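Local coordinates for C381 turret protein (Sulfolobus turreted icosahedral virus, PDB 4IND), which probably forms part of the turret of an archaeal virus, where five copies of a triple jelly-roll chain assemble, at residues Tyr178-Pro183 and Phe255-Glu260; Glu117-Phe122 and Ile155-Ile160. All blocks are in the same frame, centred on the assembly; numbering follows the deposited sequence.

Interaction 1 of 2, residues Tyr178-Pro183 and Phe255-Glu260. With 2HP (dihydrogenphosphate ion), chain Y.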
ATOM      1  N   TYR A 178     -12.118   6.814  -9.116  1.00 24.34           N
ATOM      2  CA  TYR A 178     -12.324   5.913 -10.235  1.00 27.68           C
ATOM      3  C   TYR A 178     -12.721   6.618 -11.509  1.00 33.27           C
ATOM      4  O   TYR A 178     -13.428   7.625 -11.487  1.00 27.84           O
ATOM      5  CB  TYR A 178     -13.433   4.934  -9.901  1.00 23.71           C
ATOM      6  CG  TYR A 178     -13.151   4.049  -8.712  1.00 27.79           C
ATOM      7  CD1 TYR A 178     -12.708   2.746  -8.881  1.00 32.42           C
ATOM      8  CD2 TYR A 178     -13.331   4.517  -7.419  1.00 27.65           C
ATOM      9  CE1 TYR A 178     -12.465   1.913  -7.784  1.00 29.07           C
ATOM     10  CE2 TYR A 178     -13.091   3.693  -6.312  1.00 25.05           C
ATOM     11  CZ  TYR A 178     -12.652   2.407  -6.504  1.00 32.91           C
ATOM     12  OH  TYR A 178     -12.428   1.580  -5.423  1.00 37.75           O
ATOM     13  N   ALA A 179     -12.282   6.061 -12.627  1.00 28.30           N
ATOM     14  CA  ALA A 179     -12.771   6.481 -13.934  1.00 27.03           C
ATOM     15  C   ALA A 179     -13.878   5.514 -14.325  1.00 32.81           C
ATOM     16  O   ALA A 179     -13.741   4.302 -14.147  1.00 30.13           O
ATOM     17  CB  ALA A 179     -11.666   6.463 -14.956  1.00 24.09           C
ATOM     18  N   ILE A 180     -14.981   6.047 -14.843  1.00 26.01           N
ATOM     19  CA  ILE A 180     -16.009   5.205 -15.440  1.00 27.13           C
ATOM     20  C   ILE A 180     -16.101   5.618 -16.901  1.00 27.85           C
ATOM     21  O   ILE A 180     -16.451   6.758 -17.208  1.00 31.52           O
ATOM     22  CB  ILE A 180     -17.349   5.416 -14.769  1.00 29.20           C
ATOM     23  CG1 ILE A 180     -17.267   4.971 -13.308  1.00 28.65           C
ATOM     24  CG2 ILE A 180     -18.433   4.637 -15.506  1.00 30.93           C
ATOM     25  CD1 ILE A 180     -18.498   5.350 -12.491  1.00 34.95           C
ATOM     26  N   LYS A 181     -15.729   4.703 -17.788  1.00 23.24           N
ATOM     27  CA  LYS A 181     -15.674   4.985 -19.207  1.00 27.30           C
ATOM     28  C   LYS A 181     -16.729   4.134 -19.904  1.00 27.08           C
ATOM     29  O   LYS A 181     -16.834   2.918 -19.671  1.00 29.99           O
ATOM     30  CB  LYS A 181     -14.274   4.691 -19.771  1.00 26.61           C
ATOM     31  CG  LYS A 181     -14.094   5.106 -21.231  1.00 35.83           C
ATOM     32  CD  LYS A 181     -12.766   4.610 -21.808  1.00 37.30           C
ATOM     33  CE  LYS A 181     -11.566   5.221 -21.074  1.00 32.72           C
ATOM     34  NZ  LYS A 181     -10.276   4.807 -21.727  1.00 39.03           N
ATOM     35  N   MET A 182     -17.527   4.767 -20.752  0.53 26.94           N
ATOM     36  CA  MET A 182     -18.533   4.032 -21.494  0.53 28.57           C
ATOM     37  C   MET A 182     -18.516   4.382 -22.978  0.53 24.96           C
ATOM     38  O   MET A 182     -19.123   5.365 -23.401  0.53 30.12           O
ATOM     39  CB  MET A 182     -19.911   4.260 -20.863  0.53 28.97           C
ATOM     40  CG  MET A 182     -19.935   3.899 -19.388  0.53 32.49           C
ATOM     41  SD  MET A 182     -21.296   4.618 -18.462  0.53 38.12           S
ATOM     42  CE  MET A 182     -22.685   4.107 -19.473  0.53 45.75           C
ATOM     43  N   PRO A 183     -17.792   3.579 -23.772  1.00 25.65           N
ATOM     44  CA  PRO A 183     -17.819   3.718 -25.226  1.00 27.46           C
ATOM     45  C   PRO A 183     -19.228   3.361 -25.638  1.00 28.80           C
ATOM     46  O   PRO A 183     -19.781   2.418 -25.056  1.00 27.91           O
ATOM     47  CB  PRO A 183     -16.861   2.620 -25.708  1.00 33.38           C
ATOM     48  CG  PRO A 183     -16.083   2.180 -24.493  1.00 31.66           C
ATOM     49  CD  PRO A 183     -16.983   2.426 -23.321  1.00 25.65           C
ATOM     50  N   PHE A 255     -23.452  -0.120 -25.692  1.00 26.01           N
ATOM     51  CA  PHE A 255     -22.353   0.493 -24.964  1.00 22.36           C
ATOM     52  C   PHE A 255     -21.544  -0.532 -24.176  1.00 30.66           C
ATOM     53  O   PHE A 255     -21.994  -1.661 -23.935  1.00 28.54           O
ATOM     54  CB  PHE A 255     -22.866   1.628 -24.064  1.00 26.56           C
ATOM     55  CG  PHE A 255     -23.731   1.154 -22.917  1.00 34.35           C
ATOM     56  CD1 PHE A 255     -23.187   0.930 -21.663  1.00 25.20           C
ATOM     57  CD2 PHE A 255     -25.093   0.950 -23.101  1.00 28.06           C
ATOM     58  CE1 PHE A 255     -23.994   0.495 -20.601  1.00 30.68           C
ATOM     59  CE2 PHE A 255     -25.905   0.520 -22.061  1.00 29.19           C
ATOM     60  CZ  PHE A 255     -25.353   0.284 -20.804  1.00 27.83           C
ATOM     61  N   GLY A 256     -20.348  -0.121 -23.787  1.00 28.17           N
ATOM     62  CA  GLY A 256     -19.460  -0.929 -22.988  1.00 28.34           C
ATOM     63  C   GLY A 256     -19.330  -0.262 -21.635  1.00 28.10           C
ATOM     64  O   GLY A 256     -19.908   0.802 -21.405  1.00 28.30           O
ATOM     65  N   LEU A 257     -18.596  -0.895 -20.723  1.00 24.70           N
ATOM     66  CA  LEU A 257     -18.423  -0.332 -19.392  1.00 26.78           C
ATOM     67  C   LEU A 257     -17.058  -0.673 -18.863  1.00 28.28           C
ATOM     68  O   LEU A 257     -16.683  -1.843 -18.764  1.00 25.62           O
ATOM     69  CB  LEU A 257     -19.486  -0.881 -18.432  1.00 29.81           C
ATOM     70  CG  LEU A 257     -19.301  -0.445 -16.969  1.00 25.03           C
ATOM     71  CD1 LEU A 257     -19.530   1.045 -16.837  1.00 24.01           C
ATOM     72  CD2 LEU A 257     -20.272  -1.228 -16.049  1.00 29.32           C
ATOM     73  N   GLU A 258     -16.330   0.364 -18.489  1.00 27.86           N
ATOM     74  CA  GLU A 258     -14.992   0.211 -17.950  1.00 26.63           C
ATOM     75  C   GLU A 258     -14.986   1.016 -16.655  1.00 25.94           C
ATOM     76  O   GLU A 258     -15.317   2.209 -16.637  1.00 35.73           O
ATOM     77  CB  GLU A 258     -14.003   0.728 -19.016  1.00 41.82           C
ATOM     78  CG  GLU A 258     -12.516   0.696 -18.702  1.00 53.60           C
ATOM     79  CD  GLU A 258     -11.694   1.204 -19.900  1.00 58.93           C
ATOM     80  OE1 GLU A 258     -11.800   0.577 -20.980  1.00 45.55           O
ATOM     81  OE2 GLU A 258     -10.974   2.237 -19.771  1.00 61.07           O
ATOM     82  N   VAL A 259     -14.664   0.352 -15.547  1.00 24.07           N
ATOM     83  CA  VAL A 259     -14.537   1.023 -14.250  1.00 25.46           C
ATOM     84  C   VAL A 259     -13.178   0.676 -13.689  1.00 28.00           C
ATOM     85  O   VAL A 259     -12.867  -0.499 -13.516  1.00 30.37           O
ATOM     86  CB  VAL A 259     -15.612   0.527 -13.257  1.00 25.83           C
ATOM     87  CG1 VAL A 259     -15.553   1.339 -11.959  1.00 25.46           C
ATOM     88  CG2 VAL A 259     -16.992   0.602 -13.889  1.00 25.18           C
ATOM     89  N   GLU A 260     -12.367   1.686 -13.404  1.00 27.63           N
ATOM     90  CA  GLU A 260     -10.974   1.455 -13.047  1.00 25.25           C
ATOM     91  C   GLU A 260     -10.489   2.504 -12.068  1.00 24.59           C
ATOM     92  O   GLU A 260     -10.883   3.678 -12.149  1.00 29.65           O
ATOM     93  CB  GLU A 260     -10.109   1.487 -14.314  1.00 28.94           C
ATOM     94  CG  GLU A 260     -10.305   2.759 -15.101  1.00 30.19           C
ATOM     95  CD  GLU A 260     -10.132   2.578 -16.601  1.00 34.90           C
ATOM     96  OE1 GLU A 260      -9.581   1.544 -17.040  1.00 41.64           O
ATOM     97  OE2 GLU A 260     -10.550   3.482 -17.351  1.00 35.36           O
TER
HETATM   98  P   2HP Y 402      -8.182   1.693 -22.450  1.00 47.28           P
HETATM   99  O1  2HP Y 402      -7.630   3.066 -22.938  1.00 54.11           O
HETATM  100  O2  2HP Y 402      -7.505   1.254 -21.189  1.00 41.75           O
HETATM  101  O3  2HP Y 402      -7.817   0.603 -23.398  1.00 51.98           O
HETATM  102  O4  2HP Y 402      -9.719   1.808 -22.253  1.00 74.13           O
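Lys181 and Glu258 both set CG opposite the backbone N (chi1 -174° and 179°), and the two side chains run side by side in the same direction off one face of a sheet. The strands 178-183 and 255-260 are antiparallel neighbours in the four-stranded sheet of the second jelly roll of the turret protein. Ala179 with Glu260 and Lys181 with Glu258 are hydrogen-bonded pairs. Ile180 with Val259 is a non-hydrogen-bonded pair between them. Lys181 N gives a nearly straight bond to Glu258 O at 2.8 Å, and Gly256 N continues the pairing with a bond to Pro183 O.

The apolar face carries Ile180, Met182, Leu257 and Val259. Leu257 CD1 touches Ile180 CG2 at 4.0 Å. Farther along, Met182, in one of its two deposited conformers, lies near Phe255 and Leu257.

The other face is polar. The chain of Lys181 bends at chi3 (-63°), and its NZ forms a salt bridge, long and weak as a hydrogen bond, to Glu258 OE2 at 3.3 Å. NZ also bonds to the carbonyl oxygen of Asp235 of a second subunit, while Tyr236 of that subunit makes a cation-pi contact with Lys181. Glu260 OE1 is held in a salt bridge by Arg154. The carboxylates crowd here: Glu258 OE2 is 2.8 Å from Glu260 OE2. The dihydrogenphosphate ion sits beside this group, also bonded to Arg154 and to the backbone N of Glu237 of the second subunit. Its O4 accepts a hydrogen bond from Lys181 NZ at 3.1 Å and lies 2.7 Å from Glu258 OE1.

Interaction 2 of 2, residues Glu117-Phe122 and Ile155-Ile160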
ATOM      1  N   GLU A 117     -19.173 -14.293 -24.850  1.00 27.33           N
ATOM      2  CA  GLU A 117     -18.823 -14.075 -23.443  1.00 28.09           C
ATOM      3  C   GLU A 117     -19.891 -13.202 -22.814  1.00 31.17           C
ATOM      4  O   GLU A 117     -20.040 -12.031 -23.157  1.00 26.50           O
ATOM      5  CB  GLU A 117     -17.480 -13.347 -23.330  1.00 35.92           C
ATOM      6  CG  GLU A 117     -16.350 -14.027 -24.063  1.00 57.92           C
ATOM      7  CD  GLU A 117     -15.795 -15.163 -23.260  1.00 65.74           C
ATOM      8  OE1 GLU A 117     -15.682 -14.978 -22.035  1.00 71.02           O
ATOM      9  OE2 GLU A 117     -15.488 -16.227 -23.836  1.00 67.06           O
ATOM     10  N   ILE A 118     -20.659 -13.773 -21.905  1.00 20.93           N
ATOM     11  CA  ILE A 118     -21.610 -12.989 -21.125  1.00 26.46           C
ATOM     12  C   ILE A 118     -20.861 -12.378 -19.948  1.00 30.73           C
ATOM     13  O   ILE A 118     -20.321 -13.110 -19.124  1.00 35.49           O
ATOM     14  CB  ILE A 118     -22.746 -13.899 -20.580  1.00 26.55           C
ATOM     15  CG1 ILE A 118     -23.596 -14.446 -21.747  1.00 27.30           C
ATOM     16  CG2 ILE A 118     -23.629 -13.143 -19.607  1.00 26.00           C
ATOM     17  CD1 ILE A 118     -24.596 -15.513 -21.324  1.00 24.89           C
ATOM     18  N   TYR A 119     -20.829 -11.047 -19.854  1.00 22.79           N
ATOM     19  CA  TYR A 119     -20.224 -10.397 -18.692  1.00 26.85           C
ATOM     20  C   TYR A 119     -21.330  -9.971 -17.759  1.00 28.05           C
ATOM     21  O   TYR A 119     -22.378  -9.495 -18.204  1.00 26.96           O
ATOM     22  CB  TYR A 119     -19.422  -9.146 -19.108  1.00 26.14           C
ATOM     23  CG  TYR A 119     -18.283  -9.448 -20.037  1.00 27.42           C
ATOM     24  CD1 TYR A 119     -16.975  -9.560 -19.569  1.00 30.65           C
ATOM     25  CD2 TYR A 119     -18.511  -9.627 -21.385  1.00 27.09           C
ATOM     26  CE1 TYR A 119     -15.922  -9.843 -20.441  1.00 33.29           C
ATOM     27  CE2 TYR A 119     -17.477  -9.901 -22.248  1.00 35.69           C
ATOM     28  CZ  TYR A 119     -16.190 -10.020 -21.775  1.00 33.14           C
ATOM     29  OH  TYR A 119     -15.180 -10.309 -22.681  1.00 41.83           O
ATOM     30  N   ASP A 120     -21.099 -10.102 -16.459  1.00 25.98           N
ATOM     31  CA  ASP A 120     -22.097  -9.652 -15.504  1.00 19.06           C
ATOM     32  C   ASP A 120     -21.414  -9.105 -14.268  1.00 23.20           C
ATOM     33  O   ASP A 120     -20.205  -9.309 -14.052  1.00 27.40           O
ATOM     34  CB  ASP A 120     -23.036 -10.806 -15.134  1.00 22.39           C
ATOM     35  CG  ASP A 120     -24.450 -10.340 -14.861  1.00 26.47           C
ATOM     36  OD1 ASP A 120     -24.621  -9.159 -14.487  1.00 24.00           O
ATOM     37  OD2 ASP A 120     -25.412 -11.140 -15.037  1.00 27.17           O
ATOM     38  N   ILE A 121     -22.180  -8.392 -13.458  1.00 23.73           N
ATOM     39  CA  ILE A 121     -21.607  -7.758 -12.280  1.00 25.36           C
ATOM     40  C   ILE A 121     -22.479  -8.132 -11.092  1.00 26.51           C
ATOM     41  O   ILE A 121     -23.714  -8.118 -11.188  1.00 23.53           O
ATOM     42  CB  ILE A 121     -21.542  -6.251 -12.449  1.00 30.01           C
ATOM     43  CG1 ILE A 121     -20.618  -5.905 -13.624  1.00 27.39           C
ATOM     44  CG2 ILE A 121     -21.062  -5.595 -11.149  1.00 26.31           C
ATOM     45  CD1 ILE A 121     -20.673  -4.450 -14.053  1.00 32.52           C
ATOM     46  N   PHE A 122     -21.849  -8.483  -9.975  1.00 21.01           N
ATOM     47  CA  PHE A 122     -22.605  -8.974  -8.820  1.00 24.58           C
ATOM     48  C   PHE A 122     -21.960  -8.489  -7.549  1.00 27.31           C
ATOM     49  O   PHE A 122     -20.808  -8.815  -7.271  1.00 24.72           O
ATOM     50  CB  PHE A 122     -22.669 -10.505  -8.850  1.00 23.85           C
ATOM     51  CG  PHE A 122     -23.325 -11.132  -7.624  1.00 21.92           C
ATOM     52  CD1 PHE A 122     -24.573 -10.712  -7.182  1.00 24.18           C
ATOM     53  CD2 PHE A 122     -22.710 -12.171  -6.967  1.00 26.07           C
ATOM     54  CE1 PHE A 122     -25.184 -11.304  -6.067  1.00 19.99           C
ATOM     55  CE2 PHE A 122     -23.301 -12.777  -5.849  1.00 24.28           C
ATOM     56  CZ  PHE A 122     -24.547 -12.343  -5.408  1.00 28.05           C
ATOM     57  N   ILE A 155     -13.090  -3.430 -14.111  1.00 21.78           N
ATOM     58  CA  ILE A 155     -14.220  -3.880 -14.911  1.00 23.62           C
ATOM     59  C   ILE A 155     -13.950  -3.388 -16.327  1.00 27.56           C
ATOM     60  O   ILE A 155     -13.674  -2.205 -16.533  1.00 29.70           O
ATOM     61  CB  ILE A 155     -15.526  -3.262 -14.402  1.00 27.06           C
ATOM     62  CG1 ILE A 155     -15.863  -3.823 -13.011  1.00 32.32           C
ATOM     63  CG2 ILE A 155     -16.688  -3.551 -15.365  1.00 26.14           C
ATOM     64  CD1 ILE A 155     -17.055  -3.124 -12.372  1.00 31.41           C
ATOM     65  N   ASN A 156     -13.983  -4.304 -17.294  1.00 28.77           N
ATOM     66  CA  ASN A 156     -13.778  -3.937 -18.704  1.00 29.60           C
ATOM     67  C   ASN A 156     -14.714  -4.777 -19.595  1.00 27.36           C
ATOM     68  O   ASN A 156     -14.332  -5.802 -20.125  1.00 31.07           O
ATOM     69  CB  ASN A 156     -12.320  -4.107 -19.101  1.00 27.87           C
ATOM     70  CG  ASN A 156     -12.030  -3.570 -20.500  1.00 38.33           C
ATOM     71  OD1 ASN A 156     -12.911  -2.999 -21.137  1.00 32.38           O
ATOM     72  ND2 ASN A 156     -10.796  -3.756 -20.979  1.00 34.26           N
ATOM     73  N   ILE A 157     -15.954  -4.326 -19.720  1.00 25.47           N
ATOM     74  CA  ILE A 157     -16.944  -4.995 -20.577  1.00 27.68           C
ATOM     75  C   ILE A 157     -16.977  -4.313 -21.940  1.00 26.25           C
ATOM     76  O   ILE A 157     -17.101  -3.096 -22.005  1.00 25.19           O
ATOM     77  CB  ILE A 157     -18.329  -4.896 -19.952  1.00 25.40           C
ATOM     78  CG1 ILE A 157     -18.337  -5.602 -18.584  1.00 30.43           C
ATOM     79  CG2 ILE A 157     -19.402  -5.511 -20.868  1.00 24.95           C
ATOM     80  CD1 ILE A 157     -19.615  -5.332 -17.791  1.00 27.42           C
ATOM     81  N   PRO A 158     -16.858  -5.102 -23.032  1.00 29.94           N
ATOM     82  CA  PRO A 158     -16.812  -4.526 -24.386  1.00 32.47           C
ATOM     83  C   PRO A 158     -18.155  -3.924 -24.786  1.00 27.20           C
ATOM     84  O   PRO A 158     -19.123  -4.045 -24.028  1.00 30.71           O
ATOM     85  CB  PRO A 158     -16.433  -5.717 -25.273  1.00 34.20           C
ATOM     86  CG  PRO A 158     -16.824  -6.934 -24.488  1.00 36.95           C
ATOM     87  CD  PRO A 158     -16.644  -6.561 -23.039  1.00 29.41           C
ATOM     88  N   LYS A 159     -18.203  -3.260 -25.939  1.00 31.84           N
ATOM     89  CA  LYS A 159     -19.391  -2.525 -26.341  1.00 32.63           C
ATOM     90  C   LYS A 159     -20.448  -3.509 -26.848  1.00 32.67           C
ATOM     91  O   LYS A 159     -20.592  -3.722 -28.038  1.00 32.99           O
ATOM     92  CB  LYS A 159     -19.045  -1.472 -27.400  1.00 26.40           C
ATOM     93  CG  LYS A 159     -20.207  -0.559 -27.771  1.00 30.98           C
ATOM     94  CD  LYS A 159     -19.911   0.224 -29.063  1.00 36.90           C
ATOM     95  CE  LYS A 159     -18.798   1.242 -28.858  1.00 42.53           C
ATOM     96  NZ  LYS A 159     -18.632   2.129 -30.043  1.00 39.43           N
ATOM     97  N   ILE A 160     -21.179  -4.114 -25.917  1.00 27.16           N
ATOM     98  CA  ILE A 160     -22.143  -5.162 -26.264  1.00 30.12           C
ATOM     99  C   ILE A 160     -23.465  -5.042 -25.497  1.00 29.45           C
ATOM    100  O   ILE A 160     -24.370  -5.861 -25.674  1.00 33.02           O
ATOM    101  CB  ILE A 160     -21.565  -6.567 -25.967  1.00 31.36           C
ATOM    102  CG1 ILE A 160     -21.195  -6.657 -24.490  1.00 36.01           C
ATOM    103  CG2 ILE A 160     -20.363  -6.877 -26.865  1.00 31.65           C
ATOM    104  CD1 ILE A 160     -20.857  -8.091 -24.027  1.00 35.84           C
TER
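Tyr119 lays one face of its ring over Pro158. The CD of the proline stands 3.9 Å from the ring centroid and 25° off the ring normal, a CH-pi contact shifted toward the rim. Its closest ring atom is CE2, at 3.5 Å from Pro158 CD. Tyr119 CG lies opposite the carbonyl carbon (chi1 -61°), which turns the ring to meet the proline. The tyrosine side chain runs past that of Ile157 in the opposite direction, with Tyr119 CB 3.7 Å from Ile157 CG1. The Ile160 side chain runs at about a right angle to that of Tyr119, with its CD1 3.9 Å from Tyr119 CD2. At the other end, Ile121 CD1 meets the CD1 methyl of Ile157 at 4.0 Å and that of Ile155 at 4.2 Å.

No hydrogen bond joins the two segments. Their strand axes stay 8.3 Å apart at an angle of 141°, and the gap is filled mainly by side chains. Tyr108 touches Ile157 and Ile160 from the same chain. Gln126 of a second subunit packs on Pro158 and bonds to Asn156. This is apolar packing between two jelly-roll domains: outermost strand 114-124 of one sheet in the first meets outermost strand 155-163 of one sheet in the second.

How the interactions relate
Strand 253-262 connects the two contacts, whose centres are 11 Å apart. In interaction 1 it pairs with 178-183. On its other side it pairs with 155-160 of interaction 2, through probable hydrogen bonds from Ile157 N to Leu257 O (2.8 Å) and from Val259 N to Ile155 O (2.9 Å). One sheet of the second domain therefore holds three of the four segments, and 117-122 brings the first domain against its edge. Interaction 1 supplies two phosphate-pocket residues, Lys181 and Glu258. The Asn156 side chain of interaction 2 touches Glu258 and comes within about 6 Å of a bound dihydrogenphosphate. Both contacts also meet a second subunit.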